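Side-chain contacts in ribonuclease H (Uncultured organism, PDB 3U3G), which probably cleaves the RNA strand of RNA/DNA hybrids, as a type 1 ribonuclease H of the RNase H-like fold: residues I21-T26 against L57-M62; E51-A56 against A101-I106; V74-D77 against I81-Q84. One frame throughout, in Å; residues are numbered along the deposited sequence.

Interaction 1. Residues I21-T26 against L57-M62; sequences IGVVIT and LEDLQM
Asp59 reaches from helix 45-60 down to strand 17-26, where Val23 and Ile25 receive it. The contact is small, 123 Å² in all, and purely van der Waals; no hydrogen bond joins the two segments.

With Val23 the touch is between a carboxylate oxygen and a branched hydrocarbon. The two side chains approach head-on, and Asp59 OD2 settles over the branch point, 3.8 Å from Val23 CG1 and 3.9 Å from Val23 CB, with CG2 slightly farther off. The second contact is aliphatic: Ile25 CD1 lies 4.1 Å from Asp59 CB, beside the root of the acid, at an oblique angle, and not at its charged end. Ile25 carries CG1 anti to its own carbonyl carbon (chi1 -47°) and continues extended (chi2 -173°), which lifts the terminal methyl off the sheet toward the helix. Leu60 CD2 stops 4.8 Å from Ile25 CD1, a loose approach, and Leu60 leans on Ile6 of the neighbouring strand 3-12.

The polar end of Asp59 is served by residues beyond the two segments. OD2 makes a hydrogen bond with Ser36 OG on strand 32-41, and OD1 forms a salt bridge with Arg55 one turn earlier in the same helix. Both carboxylate oxygens of this buried acid are thus satisfied, and the two bonds would limit its rotation; the nearby arginine would be expected to favour the charged form.

Here the C-terminal part of a helix packs across one face of the sheet, alternate strand residues Val23 and Ile25 facing it, an alpha/beta layer characteristic of the RNase H fold.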
loop_
_atom_site.group_PDB
_atom_site.type_symbol
_atom_site.label_atom_id
_atom_site.label_comp_id
_atom_site.label_asym_id
_atom_site.label_seq_id
_atom_site.Cartn_x
_atom_site.Cartn_y
_atom_site.Cartn_z
ATOM N N ILE A 21 -0.811 -8.886 1.629
ATOM C CA ILE A 21 -0.793 -7.535 1.065
ATOM C C ILE A 21 -1.150 -7.587 -0.408
ATOM O O ILE A 21 -0.941 -8.616 -1.072
ATOM C CB ILE A 21 0.568 -6.840 1.271
ATOM C CG1 ILE A 21 1.694 -7.628 0.588
ATOM C CG2 ILE A 21 0.822 -6.637 2.773
ATOM C CD1 ILE A 21 3.030 -6.969 0.682
ATOM N N GLY A 22 -1.699 -6.483 -0.906
ATOM C CA GLY A 22 -2.059 -6.346 -2.318
ATOM C C GLY A 22 -1.711 -4.957 -2.802
ATOM O O GLY A 22 -1.927 -3.971 -2.099
ATOM N N VAL A 23 -1.057 -4.891 -3.954
ATOM C CA VAL A 23 -0.710 -3.635 -4.599
ATOM C C VAL A 23 -1.118 -3.736 -6.065
ATOM O O VAL A 23 -0.786 -4.717 -6.750
ATOM C CB VAL A 23 0.811 -3.374 -4.535
ATOM C CG1 VAL A 23 1.153 -2.050 -5.207
ATOM C CG2 VAL A 23 1.335 -3.428 -3.073
ATOM N N VAL A 24 -1.846 -2.735 -6.551
ATOM C CA VAL A 24 -2.144 -2.611 -7.972
ATOM C C VAL A 24 -1.548 -1.296 -8.445
ATOM O O VAL A 24 -1.721 -0.247 -7.798
ATOM C CB VAL A 24 -3.674 -2.574 -8.232
ATOM C CG1 VAL A 24 -3.961 -2.408 -9.718
ATOM C CG2 VAL A 24 -4.351 -3.818 -7.661
ATOM N N ILE A 25 -0.831 -1.334 -9.554
ATOM C CA ILE A 25 -0.252 -0.128 -10.128
ATOM C C ILE A 25 -0.729 0.037 -11.550
ATOM O O ILE A 25 -0.684 -0.920 -12.340
ATOM C CB ILE A 25 1.290 -0.164 -10.119
ATOM C CG1 ILE A 25 1.791 -0.604 -8.736
ATOM C CG2 ILE A 25 1.861 1.196 -10.543
ATOM C CD1 ILE A 25 3.305 -0.518 -8.563
ATOM N N THR A 26 -1.296 1.204 -11.844
ATOM C CA THR A 26 -1.775 1.511 -13.197
ATOM C C THR A 26 -1.127 2.771 -13.734
ATOM O O THR A 26 -0.603 3.598 -12.980
ATOM C CB THR A 26 -3.323 1.656 -13.279
ATOM O OG1 THR A 26 -3.718 2.962 -12.829
ATOM C CG2 THR A 26 -4.030 0.577 -12.455
ATOM N N LEU A 57 6.088 0.935 -2.180
ATOM C CA LEU A 57 7.276 1.780 -2.309
ATOM C C LEU A 57 8.509 1.027 -2.821
ATOM O O LEU A 57 9.301 1.593 -3.584
ATOM C CB LEU A 57 7.579 2.479 -0.981
ATOM C CG LEU A 57 6.492 3.487 -0.604
ATOM C CD1 LEU A 57 6.693 3.894 0.853
ATOM C CD2 LEU A 57 6.561 4.739 -1.494
ATOM N N GLU A 58 8.616 -0.256 -2.477
ATOM C CA GLU A 58 9.650 -1.122 -3.025
ATOM C C GLU A 58 9.412 -1.402 -4.508
ATOM O O GLU A 58 10.334 -1.304 -5.330
ATOM C CB GLU A 58 9.700 -2.418 -2.213
ATOM C CG GLU A 58 10.487 -3.564 -2.822
ATOM C CD GLU A 58 11.949 -3.550 -2.442
ATOM O OE1 GLU A 58 12.440 -2.470 -2.023
ATOM O OE2 GLU A 58 12.643 -4.547 -2.783
ATOM N N ASP A 59 8.174 -1.746 -4.849
ATOM C CA ASP A 59 7.813 -2.009 -6.243
ATOM C C ASP A 59 8.204 -0.816 -7.097
ATOM O O ASP A 59 8.700 -0.974 -8.210
ATOM C CB ASP A 59 6.301 -2.214 -6.354
ATOM C CG ASP A 59 5.830 -3.523 -5.727
ATOM O OD1 ASP A 59 6.606 -4.500 -5.672
ATOM O OD2 ASP A 59 4.610 -3.628 -5.496
ATOM N N LEU A 60 7.942 0.384 -6.586
ATOM C CA LEU A 60 8.243 1.584 -7.357
ATOM C C LEU A 60 9.686 1.633 -7.857
ATOM O O LEU A 60 9.967 2.229 -8.905
ATOM C CB LEU A 60 7.923 2.841 -6.541
ATOM C CG LEU A 60 6.444 3.201 -6.473
ATOM C CD1 LEU A 60 6.246 4.443 -5.612
ATOM C CD2 LEU A 60 5.922 3.430 -7.894
ATOM N N GLN A 61 10.639 1.137 -7.063
ATOM C CA GLN A 61 12.034 1.179 -7.482
ATOM C C GLN A 61 12.276 0.466 -8.803
ATOM O O GLN A 61 13.224 0.769 -9.520
ATOM C CB GLN A 61 12.946 0.591 -6.417
ATOM C CG GLN A 61 12.822 1.264 -5.063
ATOM C CD GLN A 61 14.174 1.544 -4.436
ATOM O OE1 GLN A 61 14.791 2.574 -4.699
ATOM N NE2 GLN A 61 14.698 0.565 -3.713
ATOM N N MET A 62 11.400 -0.470 -9.150
ATOM C CA MET A 62 11.604 -1.226 -10.372
ATOM C C MET A 62 11.340 -0.437 -11.654
ATOM O O MET A 62 11.790 -0.840 -12.723
ATOM C CB MET A 62 10.793 -2.511 -10.337
ATOM C CG MET A 62 11.178 -3.415 -9.173
ATOM S SD MET A 62 12.840 -4.120 -9.312
ATOM C CE MET A 62 12.453 -5.539 -10.346
#

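Interaction 2. Residues E51-A56 against A101-I106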
loop_
_atom_site.group_PDB
_atom_site.type_symbol
_atom_site.label_atom_id
_atom_site.label_comp_id
_atom_site.label_asym_id
_atom_site.label_seq_id
_atom_site.Cartn_x
_atom_site.Cartn_y
_atom_site.Cartn_z
ATOM N N GLU A 51 2.410 -2.592 5.796
ATOM C CA GLU A 51 3.343 -3.404 5.014
ATOM C C GLU A 51 3.021 -3.327 3.523
ATOM O O GLU A 51 3.919 -3.402 2.691
ATOM C CB GLU A 51 3.339 -4.862 5.484
ATOM C CG GLU A 51 3.946 -5.136 6.854
ATOM C CD GLU A 51 5.472 -5.115 6.865
ATOM O OE1 GLU A 51 6.108 -4.567 5.921
ATOM O OE2 GLU A 51 6.035 -5.594 7.879
ATOM N N ALA A 52 1.745 -3.213 3.166
ATOM C CA ALA A 52 1.393 -3.108 1.762
ATOM C C ALA A 52 1.913 -1.811 1.158
ATOM O O ALA A 52 2.413 -1.800 0.029
ATOM C CB ALA A 52 -0.119 -3.215 1.583
ATOM N N LEU A 53 1.863 -0.719 1.929
ATOM C CA LEU A 53 2.484 0.529 1.487
ATOM C C LEU A 53 4.007 0.384 1.318
ATOM O O LEU A 53 4.573 0.895 0.347
ATOM C CB LEU A 53 2.176 1.675 2.460
ATOM C CG LEU A 53 0.741 2.179 2.527
ATOM C CD1 LEU A 53 0.545 3.004 3.796
ATOM C CD2 LEU A 53 0.459 3.017 1.292
ATOM N N ILE A 54 4.663 -0.232 2.302
ATOM C CA ILE A 54 6.102 -0.461 2.199
ATOM C C ILE A 54 6.449 -1.266 0.932
ATOM O O ILE A 54 7.362 -0.915 0.196
ATOM C CB ILE A 54 6.629 -1.132 3.470
ATOM C CG1 ILE A 54 6.497 -0.151 4.640
ATOM C CG2 ILE A 54 8.072 -1.574 3.287
ATOM C CD1 ILE A 54 6.753 -0.773 5.988
ATOM N N ARG A 55 5.643 -2.278 0.637
ATOM C CA ARG A 55 5.829 -3.076 -0.563
ATOM C C ARG A 55 5.574 -2.277 -1.833
ATOM O O ARG A 55 6.364 -2.351 -2.770
ATOM C CB ARG A 55 4.948 -4.322 -0.532
ATOM C CG ARG A 55 4.871 -5.089 -1.853
ATOM C CD ARG A 55 6.222 -5.667 -2.325
ATOM N NE ARG A 55 6.068 -6.474 -3.551
ATOM C CZ ARG A 55 5.754 -7.763 -3.551
ATOM N NH1 ARG A 55 5.513 -8.385 -4.700
ATOM N NH2 ARG A 55 5.697 -8.433 -2.406
ATOM N N ALA A 56 4.546 -1.427 -1.833
ATOM C CA ALA A 56 4.344 -0.553 -2.996
ATOM C C ALA A 56 5.528 0.371 -3.253
ATOM O O ALA A 56 5.944 0.558 -4.399
ATOM C CB ALA A 56 3.052 0.250 -2.862
ATOM N N ALA A 101 7.331 5.865 10.664
ATOM C CA ALA A 101 8.560 6.631 10.452
ATOM C C ALA A 101 9.369 6.115 9.262
ATOM O O ALA A 101 9.893 6.885 8.457
ATOM C CB ALA A 101 9.418 6.610 11.722
ATOM N N LYS A 102 9.378 4.796 9.118
ATOM C CA LYS A 102 10.097 4.163 8.017
ATOM C C LYS A 102 9.480 4.547 6.665
ATOM O O LYS A 102 10.185 5.014 5.771
ATOM C CB LYS A 102 10.051 2.653 8.208
ATOM C CG LYS A 102 10.608 1.849 7.042
ATOM C CD LYS A 102 10.666 0.368 7.372
ATOM C CE LYS A 102 10.968 -0.450 6.120
ATOM N NZ LYS A 102 11.104 -1.909 6.439
ATOM N N ILE A 103 8.148 4.481 6.578
ATOM C CA ILE A 103 7.437 4.880 5.375
ATOM C C ILE A 103 7.672 6.347 5.050
ATOM O O ILE A 103 7.942 6.711 3.910
ATOM C CB ILE A 103 5.924 4.628 5.514
ATOM C CG1 ILE A 103 5.638 3.127 5.491
ATOM C CG2 ILE A 103 5.146 5.364 4.428
ATOM C CD1 ILE A 103 4.283 2.733 6.042
ATOM N N ALA A 104 7.590 7.195 6.064
ATOM C CA ALA A 104 7.768 8.623 5.830
ATOM C C ALA A 104 9.150 8.912 5.256
ATOM O O ALA A 104 9.296 9.708 4.334
ATOM C CB ALA A 104 7.545 9.400 7.116
ATOM N N HIS A 105 10.166 8.220 5.757
ATOM C CA HIS A 105 11.508 8.458 5.270
ATOM C C HIS A 105 11.695 7.914 3.849
ATOM O O HIS A 105 12.269 8.578 2.975
ATOM C CB HIS A 105 12.529 7.847 6.227
ATOM C CG HIS A 105 13.948 8.136 5.849
ATOM N ND1 HIS A 105 14.614 9.275 6.250
ATOM C CD2 HIS A 105 14.754 7.526 4.954
ATOM C CE1 HIS A 105 15.806 9.302 5.682
ATOM N NE2 HIS A 105 15.879 8.303 4.823
ATOM N N ILE A 106 11.187 6.718 3.594
ATOM C CA ILE A 106 11.271 6.146 2.258
ATOM C C ILE A 106 10.564 7.024 1.236
ATOM O O ILE A 106 11.075 7.236 0.145
ATOM C CB ILE A 106 10.664 4.741 2.241
ATOM C CG1 ILE A 106 11.532 3.780 3.060
ATOM C CG2 ILE A 106 10.555 4.217 0.803
ATOM C CD1 ILE A 106 10.860 2.446 3.339
#
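Ile54 and Ile103 meet almost at right angles, each pushing its longer branch into the space between helix 45-60 and helix 94-110. The touching atoms are the two CG1 methylenes, 3.5 Å apart, which is tight for a carbon pair. Around that point the branches overlap further: Ile54 CG1 lies 3.9 Å from Ile103 CD1, and Ile54 CD1 lies 4.1 Å from Ile103 CG1. Both residues have CG1 anti to the carbonyl carbon and an extended chi2 (170° in Ile54, 162° in Ile103), but they are set differently on their helices. The CB of Ile103 faces the partner helix directly, whereas Ile54 leaves its helix at the flank and swings its outer atoms across.

Two flanking contacts widen this centre. On the side nearer the sheet, Ile103 CD1 lies 4.3 Å from Leu53 CB, at the root of the leucine, whose branched end turns to Val74 and Met76 of strand 71-76. On the outer side Lys102, extended through all four torsions, runs past Ile54 and lays its CE 4.2 Å from Ile54 CG2. The segment axes approach to 10.3 Å and run nearly parallel, at 22°.

No hydrogen bond crosses between the segments; shape and hydrophobicity carry the contact. Charge enters at the margin, where Lys102 NZ stands 5.7 Å from Glu51 OE1, too far for a salt bridge though probably mildly attractive, while Glu51 OE2 pairs with Lys99 on helix 94-110. The chemistry is therefore graded: buried leucine and isoleucine on the sheet side, then partly exposed Ile54, then a lysine whose CE rests against Ile54 and whose ammonium end lies nearer the acid.

Interaction 3. Residues V74-D77 against I81-Q84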
loop_
_atom_site.group_PDB
_atom_site.type_symbol
_atom_site.label_atom_id
_atom_site.label_comp_id
_atom_site.label_asym_id
_atom_site.label_seq_id
_atom_site.Cartn_x
_atom_site.Cartn_y
_atom_site.Cartn_z
ATOM N N VAL A 74 -1.143 7.388 -4.408
ATOM C CA VAL A 74 -1.524 6.155 -3.715
ATOM C C VAL A 74 -2.952 6.282 -3.210
ATOM O O VAL A 74 -3.287 7.264 -2.537
ATOM C CB VAL A 74 -0.600 5.879 -2.512
ATOM C CG1 VAL A 74 -1.154 4.712 -1.687
ATOM C CG2 VAL A 74 0.805 5.580 -2.974
ATOM N N ARG A 75 -3.806 5.373 -3.668
ATOM C CA ARG A 75 -5.215 5.317 -3.296
ATOM C C ARG A 75 -5.466 4.207 -2.289
ATOM O O ARG A 75 -5.009 3.077 -2.465
ATOM C CB ARG A 75 -6.075 5.095 -4.539
ATOM C CG ARG A 75 -5.950 6.253 -5.516
ATOM C CD ARG A 75 -6.687 6.026 -6.823
ATOM N NE ARG A 75 -6.536 7.198 -7.691
ATOM C CZ ARG A 75 -7.098 7.319 -8.890
ATOM N NH1 ARG A 75 -7.848 6.341 -9.372
ATOM N NH2 ARG A 75 -6.826 8.388 -9.636
ATOM N N MET A 76 -6.126 4.554 -1.190
ATOM C CA MET A 76 -6.406 3.601 -0.126
ATOM C C MET A 76 -7.848 3.769 0.293
ATOM O O MET A 76 -8.349 4.891 0.351
ATOM C CB MET A 76 -5.528 3.912 1.081
ATOM C CG MET A 76 -4.044 3.894 0.788
ATOM S SD MET A 76 -3.059 4.329 2.228
ATOM C CE MET A 76 -2.551 2.717 2.813
ATOM N N ASP A 77 -8.478 2.678 0.715
ATOM C CA ASP A 77 -9.844 2.775 1.198
ATOM C C ASP A 77 -9.970 2.952 2.709
ATOM O O ASP A 77 -11.080 3.132 3.217
ATOM C CB ASP A 77 -10.729 1.634 0.661
ATOM C CG ASP A 77 -10.367 0.267 1.235
ATOM O OD1 ASP A 77 -9.169 -0.063 1.233
ATOM O OD2 ASP A 77 -11.277 -0.598 1.291
ATOM N N ILE A 81 -5.901 5.791 7.598
ATOM C CA ILE A 81 -4.510 5.610 7.211
ATOM C C ILE A 81 -4.061 6.705 6.243
ATOM O O ILE A 81 -2.960 7.230 6.358
ATOM C CB ILE A 81 -4.256 4.214 6.638
ATOM C CG1 ILE A 81 -4.464 3.175 7.742
ATOM C CG2 ILE A 81 -2.824 4.130 6.111
ATOM C CD1 ILE A 81 -4.434 1.753 7.248
ATOM N N VAL A 82 -4.958 7.143 5.371
ATOM C CA VAL A 82 -4.638 8.282 4.510
ATOM C C VAL A 82 -4.330 9.545 5.316
ATOM O O VAL A 82 -3.304 10.192 5.099
ATOM C CB VAL A 82 -5.770 8.547 3.507
ATOM C CG1 VAL A 82 -5.544 9.868 2.786
ATOM C CG2 VAL A 82 -5.864 7.407 2.495
ATOM N N ARG A 83 -5.156 9.840 6.317
ATOM C CA ARG A 83 -4.918 11.026 7.123
ATOM C C ARG A 83 -3.644 10.916 7.945
ATOM O O ARG A 83 -2.985 11.912 8.213
ATOM C CB ARG A 83 -6.124 11.347 8.008
ATOM C CG ARG A 83 -7.435 11.604 7.256
ATOM C CD ARG A 83 -7.341 12.649 6.142
ATOM N NE ARG A 83 -8.567 12.581 5.333
ATOM C CZ ARG A 83 -8.620 12.573 4.004
ATOM N NH1 ARG A 83 -7.543 12.804 3.234
ATOM N NH2 ARG A 83 -9.777 12.322 3.412
ATOM N N GLN A 84 -3.344 9.705 8.407
ATOM C CA GLN A 84 -2.088 9.451 9.117
ATOM C C GLN A 84 -0.897 9.700 8.194
ATOM O O GLN A 84 0.026 10.432 8.540
ATOM C CB GLN A 84 -2.054 8.009 9.636
ATOM C CG GLN A 84 -2.975 7.790 10.829
ATOM C CD GLN A 84 -3.064 6.333 11.251
ATOM O OE1 GLN A 84 -2.773 5.409 10.476
ATOM N NE2 GLN A 84 -3.598 6.117 12.441
#
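A strand, a short turn and a helix that folds back over the strand it has just left make up this contact, part of the RNase H-like core. Strand 71-76 is an interior strand, lying parallel between 3-12 and 115-118, and helix 79-85 begins only three residues after its end. Met76, the last strand residue, points its side chain at the helix and meets both Ile81 and Val82.

Its two ends serve different partners. Near the backbone, Met76 CB is 3.8 Å from Val82 CG2; these side chains slide past one another in opposite directions, and the same methyl reaches 4.1 Å from the carbonyl oxygen of Met76. Farther out, the Met76 chain runs extended to the sulfur and then bends at chi3 (100°), turning CE to within 3.6 Å of Ile81 CG2. SD lies a little farther from that methyl, at 3.9 Å, and 4.2 Å from Val82 CG2. Met76 and Ile81 cross roughly at a right angle, and the isoleucine meets the sulfur and terminal methyl with its short branch. In Val82 a chi1 of 170° sends CG1 anti to the backbone nitrogen and leaves CG2 as the methyl facing Met76.

All three residues are buried; their side-chain contacts are apolar, and no hydrogen bond joins the segments. Ser78 OG is hydrogen-bonded to Ile81 N at the start of the helix. The contact lies where helix 79-85 meets the sheet, with Leu53 of helix 45-60 packing on Met76, Tyr50 of that helix touching Ile81, and Phe116 and His118 of edge strand 115-118 against Val82.

The three contacts hold helices against one another and against a single five-stranded sheet. Interactions 1 and 2 share helix 45-60, with centres about 11 Å apart, and touch directly where Ile21 packs on Arg55 and Ala52, and Val23 on Ala56. Interaction 3 lies about 12 Å from interaction 2, centre to centre, and joins it through Leu53, whose CD1 comes unusually close to Met76 CE. Interactions 1 and 3 do not touch; their centres are about 15 Å apart. Along the chain the segments of interactions 1 and 2 alternate, while interaction 3 is nested within the loop closed by interaction 2. Helix 45-60 serves interactions 1 and 2 and borders interaction 3, linking the sheet to helix 94-110.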